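Local atomic coordinates of putative branched-chain amino acid transport system substrate-binding protein (Rhodopseudomonas palustris, PDB entry 3TX6), a protein that probably binds aromatic acids derived from lignin in the periplasm for uptake by an ABC transporter, and here holds 3-(4-hydroxyphenyl)pyruvic acid. Residues P95-A100 against V113-P118; F283-F288 against A327-V332. All coordinates share one frame; numbering follows the deposited sequence.

Contact 1 of 2, residues P95-A100 against V113-P118. With ENO (3-(4-hydroxy-phenyl)pyruvic acid), chain D.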
loop_
_atom_site.group_PDB
_atom_site.type_symbol
_atom_site.label_atom_id
_atom_site.label_comp_id
_atom_site.label_asym_id
_atom_site.label_seq_id
_atom_site.Cartn_x
_atom_site.Cartn_y
_atom_site.Cartn_z
ATOM N N PRO A 95 -13.229 -6.136 12.414
ATOM C CA PRO A 95 -12.659 -5.092 11.569
ATOM C C PRO A 95 -11.291 -5.486 11.049
ATOM O O PRO A 95 -10.423 -5.953 11.807
ATOM C CB PRO A 95 -12.565 -3.883 12.497
ATOM C CG PRO A 95 -13.692 -4.121 13.495
ATOM C CD PRO A 95 -13.712 -5.601 13.702
ATOM N N HIS A 96 -11.085 -5.217 9.769
ATOM C CA HIS A 96 -9.840 -5.512 9.084
ATOM C C HIS A 96 -9.315 -4.279 8.424
ATOM O O HIS A 96 -10.002 -3.662 7.596
ATOM C CB HIS A 96 -10.123 -6.606 8.034
ATOM C CG HIS A 96 -8.994 -6.814 7.073
ATOM N ND1 HIS A 96 -9.195 -7.064 5.742
ATOM C CD2 HIS A 96 -7.605 -6.813 7.276
ATOM C CE1 HIS A 96 -7.996 -7.189 5.142
ATOM N NE2 HIS A 96 -7.024 -7.028 6.074
ATOM N N ILE A 97 -8.081 -3.896 8.770
ATOM C CA ILE A 97 -7.405 -2.814 8.072
ATOM C C ILE A 97 -6.315 -3.425 7.170
ATOM O O ILE A 97 -5.314 -3.999 7.657
ATOM C CB ILE A 97 -6.782 -1.789 9.045
ATOM C CG1 ILE A 97 -7.855 -1.137 9.896
ATOM C CG2 ILE A 97 -6.056 -0.740 8.258
ATOM C CD1 ILE A 97 -7.351 -0.225 11.023
ATOM N N ALA A 98 -6.572 -3.386 5.863
ATOM C CA ALA A 98 -5.686 -3.936 4.852
ATOM C C ALA A 98 -4.443 -3.069 4.705
ATOM O O ALA A 98 -4.558 -1.843 4.639
ATOM C CB ALA A 98 -6.425 -4.107 3.517
ATOM N N LEU A 99 -3.293 -3.734 4.519
ATOM C CA LEU A 99 -2.013 -3.047 4.311
ATOM C C LEU A 99 -1.479 -3.206 2.859
ATOM O O LEU A 99 -0.373 -2.758 2.565
ATOM C CB LEU A 99 -0.993 -3.483 5.363
ATOM C CG LEU A 99 -1.376 -3.285 6.829
ATOM C CD1 LEU A 99 -0.243 -3.761 7.777
ATOM C CD2 LEU A 99 -1.810 -1.848 7.173
ATOM N N ALA A 100 -2.298 -3.786 1.977
ATOM C CA ALA A 100 -2.058 -3.885 0.538
ATOM C C ALA A 100 -3.355 -3.576 -0.154
ATOM O O ALA A 100 -4.397 -3.772 0.423
ATOM C CB ALA A 100 -1.617 -5.283 0.144
ATOM N N VAL A 113 -11.435 -2.236 5.422
ATOM C CA VAL A 113 -10.997 -0.996 4.814
ATOM C C VAL A 113 -9.530 -1.178 4.399
ATOM O O VAL A 113 -8.873 -2.118 4.835
ATOM C CB VAL A 113 -11.125 0.204 5.766
ATOM C CG1 VAL A 113 -12.596 0.472 6.093
ATOM C CG2 VAL A 113 -10.292 0.064 7.039
ATOM N N ALA A 114 -9.017 -0.243 3.608
ATOM C CA ALA A 114 -7.627 -0.314 3.122
ATOM C C ALA A 114 -6.837 0.963 3.394
ATOM O O ALA A 114 -7.328 2.045 3.159
ATOM C CB ALA A 114 -7.588 -0.665 1.659
HETATM N N MSE A 115 -5.597 0.805 3.829
HETATM C CA MSE A 115 -4.698 1.940 3.984
HETATM C C MSE A 115 -4.031 2.364 2.676
HETATM O O MSE A 115 -3.907 3.557 2.417
HETATM C CB MSE A 115 -3.690 1.655 5.089
HETATM C CG MSE A 115 -4.399 1.282 6.395
HETATM SE SE MSE A 115 -5.796 2.582 6.980
HETATM C CE MSE A 115 -4.503 3.969 7.382
ATOM N N PRO A 116 -3.540 1.422 1.852
ATOM C CA PRO A 116 -2.887 1.870 0.597
ATOM C C PRO A 116 -3.820 2.638 -0.321
ATOM O O PRO A 116 -5.028 2.397 -0.345
ATOM C CB PRO A 116 -2.415 0.571 -0.050
ATOM C CG PRO A 116 -2.270 -0.366 1.103
ATOM C CD PRO A 116 -3.473 -0.030 1.975
ATOM N N GLN A 117 -3.247 3.578 -1.072
ATOM C CA GLN A 117 -3.985 4.290 -2.046
ATOM C C GLN A 117 -4.613 3.326 -3.074
ATOM O O GLN A 117 -3.967 2.393 -3.527
ATOM C CB GLN A 117 -3.090 5.280 -2.783
ATOM C CG GLN A 117 -2.544 6.401 -1.891
ATOM C CD GLN A 117 -1.353 6.011 -1.029
ATOM O OE1 GLN A 117 -0.847 4.897 -1.133
ATOM N NE2 GLN A 117 -0.871 6.959 -0.196
ATOM N N PRO A 118 -5.893 3.564 -3.435
ATOM C CA PRO A 118 -6.524 2.754 -4.463
ATOM C C PRO A 118 -5.868 2.941 -5.794
ATOM O O PRO A 118 -5.348 4.027 -6.106
ATOM C CB PRO A 118 -7.977 3.228 -4.450
ATOM C CG PRO A 118 -7.933 4.620 -3.968
ATOM C CD PRO A 118 -6.767 4.662 -2.989
HETATM O O4 ENO D . -0.324 -5.063 -3.085
HETATM C C9 ENO D . 1.513 -2.792 -1.323
HETATM C C8 ENO D . 1.272 -1.563 -0.744
HETATM C C7 ENO D . 1.090 -0.415 -1.530
HETATM C C6 ENO D . 1.061 -0.559 -2.904
HETATM C C5 ENO D . 1.321 -1.788 -3.503
HETATM C C4 ENO D . 1.537 -2.932 -2.715
HETATM O O3 ENO D . 0.826 0.791 -0.894
HETATM C C3 ENO D . 1.886 -4.251 -3.345
HETATM C C2 ENO D . 0.810 -5.245 -3.560
HETATM C C1 ENO D . 1.174 -6.485 -4.232
HETATM O O2 ENO D . 0.286 -7.352 -4.368
HETATM O O1 ENO D . 2.350 -6.669 -4.667
#
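Ile97 and Val113 lie side by side on one face of a parallel strand pair and point the same way, with Ile97 CG1 3.9 Å from Val113 CG2. With CG1 anti to the carbonyl carbon (chi1 -65°), Val113 CG2 falls between the backbone N and the carbonyl carbon and faces Ile97. Ala98 and Ala114 share the other face, their CB atoms 4.1 Å apart; small methyls suit this side, where Ala98 packs on Thr82 of helix 79-92. The strands are joined by three nearly straight backbone bonds, Val113 N to His96 O, Ala98 N to Val113 O at 2.8 Å, and Met115 N to Ala98 O. Beyond them the selenomethionine Met115 lies alongside Leu99, CG near CD2, and slants across Ile97 CG2 with CG and SE; its unbranched chain, kinked at chi2 and chi3, can follow these branched residues.

Pro116 then lays its ring along the opposite backbone: CD is 3.4 Å from Ala98 O and CG 3.4 Å from Leu99 O, while CB turns to the ligand phenol, 3.4 Å from its O3. Replacing Pro116 by a glycine would probably open a gap beside O3 and the Leu99 carbonyl and let the chain flex as it leaves the strand. Ala100 CB stands 3.5 Å from ligand O4. The loops after the two strands thus offer the ligand mainly carbon surfaces, while its polar grip comes from residues elsewhere, such as Arg174 and Ser199.

Contact 2 of 2, residues F283-F288 against A327-V332. With ENO (3-(4-hydroxy-phenyl)pyruvic acid), chain D.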
loop_
_atom_site.group_PDB
_atom_site.type_symbol
_atom_site.label_atom_id
_atom_site.label_comp_id
_atom_site.label_asym_id
_atom_site.label_seq_id
_atom_site.Cartn_x
_atom_site.Cartn_y
_atom_site.Cartn_z
ATOM N N PHE A 283 5.607 1.548 2.877
ATOM C CA PHE A 283 5.046 0.378 3.588
ATOM C C PHE A 283 4.994 0.569 5.105
ATOM O O PHE A 283 3.957 0.326 5.750
ATOM C CB PHE A 283 5.844 -0.876 3.166
ATOM C CG PHE A 283 6.004 -0.922 1.681
ATOM C CD1 PHE A 283 4.899 -1.060 0.892
ATOM C CD2 PHE A 283 7.250 -0.735 1.068
ATOM C CE1 PHE A 283 4.998 -0.979 -0.479
ATOM C CE2 PHE A 283 7.359 -0.682 -0.320
ATOM C CZ PHE A 283 6.220 -0.807 -1.103
ATOM N N ALA A 284 6.095 1.080 5.679
ATOM C CA ALA A 284 6.117 1.424 7.110
ATOM C C ALA A 284 4.883 2.311 7.452
ATOM O O ALA A 284 4.289 2.206 8.511
ATOM C CB ALA A 284 7.396 2.152 7.474
ATOM N N ALA A 285 4.592 3.251 6.552
ATOM C CA ALA A 285 3.542 4.206 6.733
ATOM C C ALA A 285 2.178 3.548 6.841
ATOM O O ALA A 285 1.311 4.081 7.538
ATOM C CB ALA A 285 3.593 5.237 5.610
ATOM N N HIS A 286 1.945 2.435 6.155
ATOM C CA HIS A 286 0.618 1.817 6.227
ATOM C C HIS A 286 0.318 1.250 7.592
ATOM O O HIS A 286 -0.801 1.432 8.074
ATOM C CB HIS A 286 0.393 0.773 5.145
ATOM C CG HIS A 286 0.502 1.298 3.751
ATOM N ND1 HIS A 286 0.002 2.508 3.345
ATOM C CD2 HIS A 286 1.086 0.715 2.632
ATOM C CE1 HIS A 286 0.259 2.658 2.015
ATOM N NE2 HIS A 286 0.918 1.576 1.587
ATOM N N SER A 287 1.264 0.542 8.219
ATOM C CA SER A 287 1.018 0.078 9.580
ATOM C C SER A 287 0.937 1.245 10.581
ATOM O O SER A 287 0.045 1.285 11.427
ATOM C CB SER A 287 1.988 -1.019 10.052
ATOM O OG SER A 287 3.240 -0.542 9.977
ATOM N N PHE A 288 1.825 2.226 10.459
ATOM C CA PHE A 288 1.764 3.425 11.287
ATOM C C PHE A 288 0.387 4.099 11.174
ATOM O O PHE A 288 -0.225 4.462 12.178
ATOM C CB PHE A 288 2.887 4.375 10.887
ATOM C CG PHE A 288 2.965 5.625 11.692
ATOM C CD1 PHE A 288 3.693 5.647 12.878
ATOM C CD2 PHE A 288 2.384 6.793 11.261
ATOM C CE1 PHE A 288 3.826 6.791 13.609
ATOM C CE2 PHE A 288 2.536 7.958 12.000
ATOM C CZ PHE A 288 3.237 7.944 13.178
ATOM N N ALA A 327 -6.484 12.081 9.813
ATOM C CA ALA A 327 -5.193 12.497 9.301
ATOM C C ALA A 327 -4.135 11.440 9.557
ATOM O O ALA A 327 -4.004 10.963 10.665
ATOM C CB ALA A 327 -4.777 13.862 9.835
ATOM N N ALA A 328 -3.410 11.052 8.512
ATOM C CA ALA A 328 -2.314 10.063 8.657
ATOM C C ALA A 328 -1.181 10.430 7.715
ATOM O O ALA A 328 -1.267 11.421 6.969
ATOM C CB ALA A 328 -2.822 8.633 8.409
ATOM N N SER A 329 -0.095 9.677 7.767
ATOM C CA SER A 329 1.085 10.047 6.963
ATOM C C SER A 329 0.849 9.915 5.459
ATOM O O SER A 329 1.446 10.656 4.650
ATOM C CB SER A 329 2.323 9.243 7.376
ATOM O OG SER A 329 2.208 7.909 6.993
ATOM N N GLN A 330 -0.051 9.003 5.063
ATOM C CA GLN A 330 -0.277 8.723 3.637
ATOM C C GLN A 330 -1.505 9.395 3.017
ATOM O O GLN A 330 -1.728 9.250 1.816
ATOM C CB GLN A 330 -0.348 7.201 3.435
ATOM C CG GLN A 330 0.978 6.507 3.734
ATOM C CD GLN A 330 1.964 6.675 2.591
ATOM O OE1 GLN A 330 2.222 7.821 2.176
ATOM N NE2 GLN A 330 2.505 5.569 2.039
ATOM N N GLY A 331 -2.303 10.078 3.836
ATOM C CA GLY A 331 -3.539 10.648 3.353
ATOM C C GLY A 331 -4.463 11.065 4.468
ATOM O O GLY A 331 -4.112 10.900 5.658
ATOM N N VAL A 332 -5.648 11.545 4.066
ATOM C CA VAL A 332 -6.676 11.959 5.003
ATOM C C VAL A 332 -7.853 11.054 4.666
ATOM O O VAL A 332 -8.410 11.147 3.561
ATOM C CB VAL A 332 -7.032 13.444 4.891
ATOM C CG1 VAL A 332 -8.145 13.772 5.878
ATOM C CG2 VAL A 332 -5.740 14.305 5.067
HETATM O O4 ENO D . -0.324 -5.063 -3.085
HETATM C C9 ENO D . 1.513 -2.792 -1.323
HETATM C C8 ENO D . 1.272 -1.563 -0.744
HETATM C C7 ENO D . 1.090 -0.415 -1.530
HETATM C C6 ENO D . 1.061 -0.559 -2.904
HETATM C C5 ENO D . 1.321 -1.788 -3.503
HETATM C C4 ENO D . 1.537 -2.932 -2.715
HETATM O O3 ENO D . 0.826 0.791 -0.894
HETATM C C3 ENO D . 1.886 -4.251 -3.345
HETATM C C2 ENO D . 0.810 -5.245 -3.560
HETATM C C1 ENO D . 1.174 -6.485 -4.232
HETATM O O2 ENO D . 0.286 -7.352 -4.368
HETATM O O1 ENO D . 2.350 -6.669 -4.667
#
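Gln330 leans over Ala285 toward His286, and its side chain carries most of this contact. From CB the chain leaves with CG anti to the carbonyl carbon and then bends at chi2 (-78°), which folds the amide back over the helix. CG meets the methyl of Ala285 at 3.5 Å from CB, and CD follows at 3.7 Å from the same CB; a residue as small as alanine lets the turn come this close. At the tip the two amide atoms part: OE1 accepts from the backbone N of Val248, whereas NE2 comes obliquely to the imidazole, 3.7 Å from His286 CE1, the amide and ring planes 34° apart. NE2 also has a weak hydrogen bond to Gln282.

At the neighbouring ring atom, His286 NE2 makes a 2.6 Å hydrogen bond with the ligand phenol O3, which lies near the ring plane. Phe283, one turn earlier, offers its ring edge to the ligand, CE1 3.8 Å from C8. Ser329 OG rests 3.3 Å from Ala285 CB, and Asp289, farther along the helix, takes hydrogen bonds from this hydroxyl and from Gln330 N. Ser329 and Gln330 are the middle residues of a type I beta turn, and Ala328 N donates to Gly331 O (2.9 Å) across the base of the hairpin. The arrangement is a beta-hairpin turn docked on a helix that lines the ligand cleft of a periplasmic binding protein.

Overall arrangement
From the N terminus, strand 96-98 comes first; the chain then runs through the short helix 106-109 and returns as strand 112-114, so contact 1 closes a parallel beta-alpha-beta unit at the edge of the six-stranded sheet. Much later helix 282-304 begins, helix 310-322 follows, and the hairpin of strands 326-328 and 331-333 folds back to close contact 2. The two loops follow in series, neither nested nor crossed. In space they adjoin, with centres about 10 Å apart: Pro116 and Leu99 pack on His286, and Gln117 reaches Gln330 O through a weak hydrogen bond. Together they join sheet edge, helix and hairpin, with the ligand met by the loops of contact 1 and the helix of contact 2.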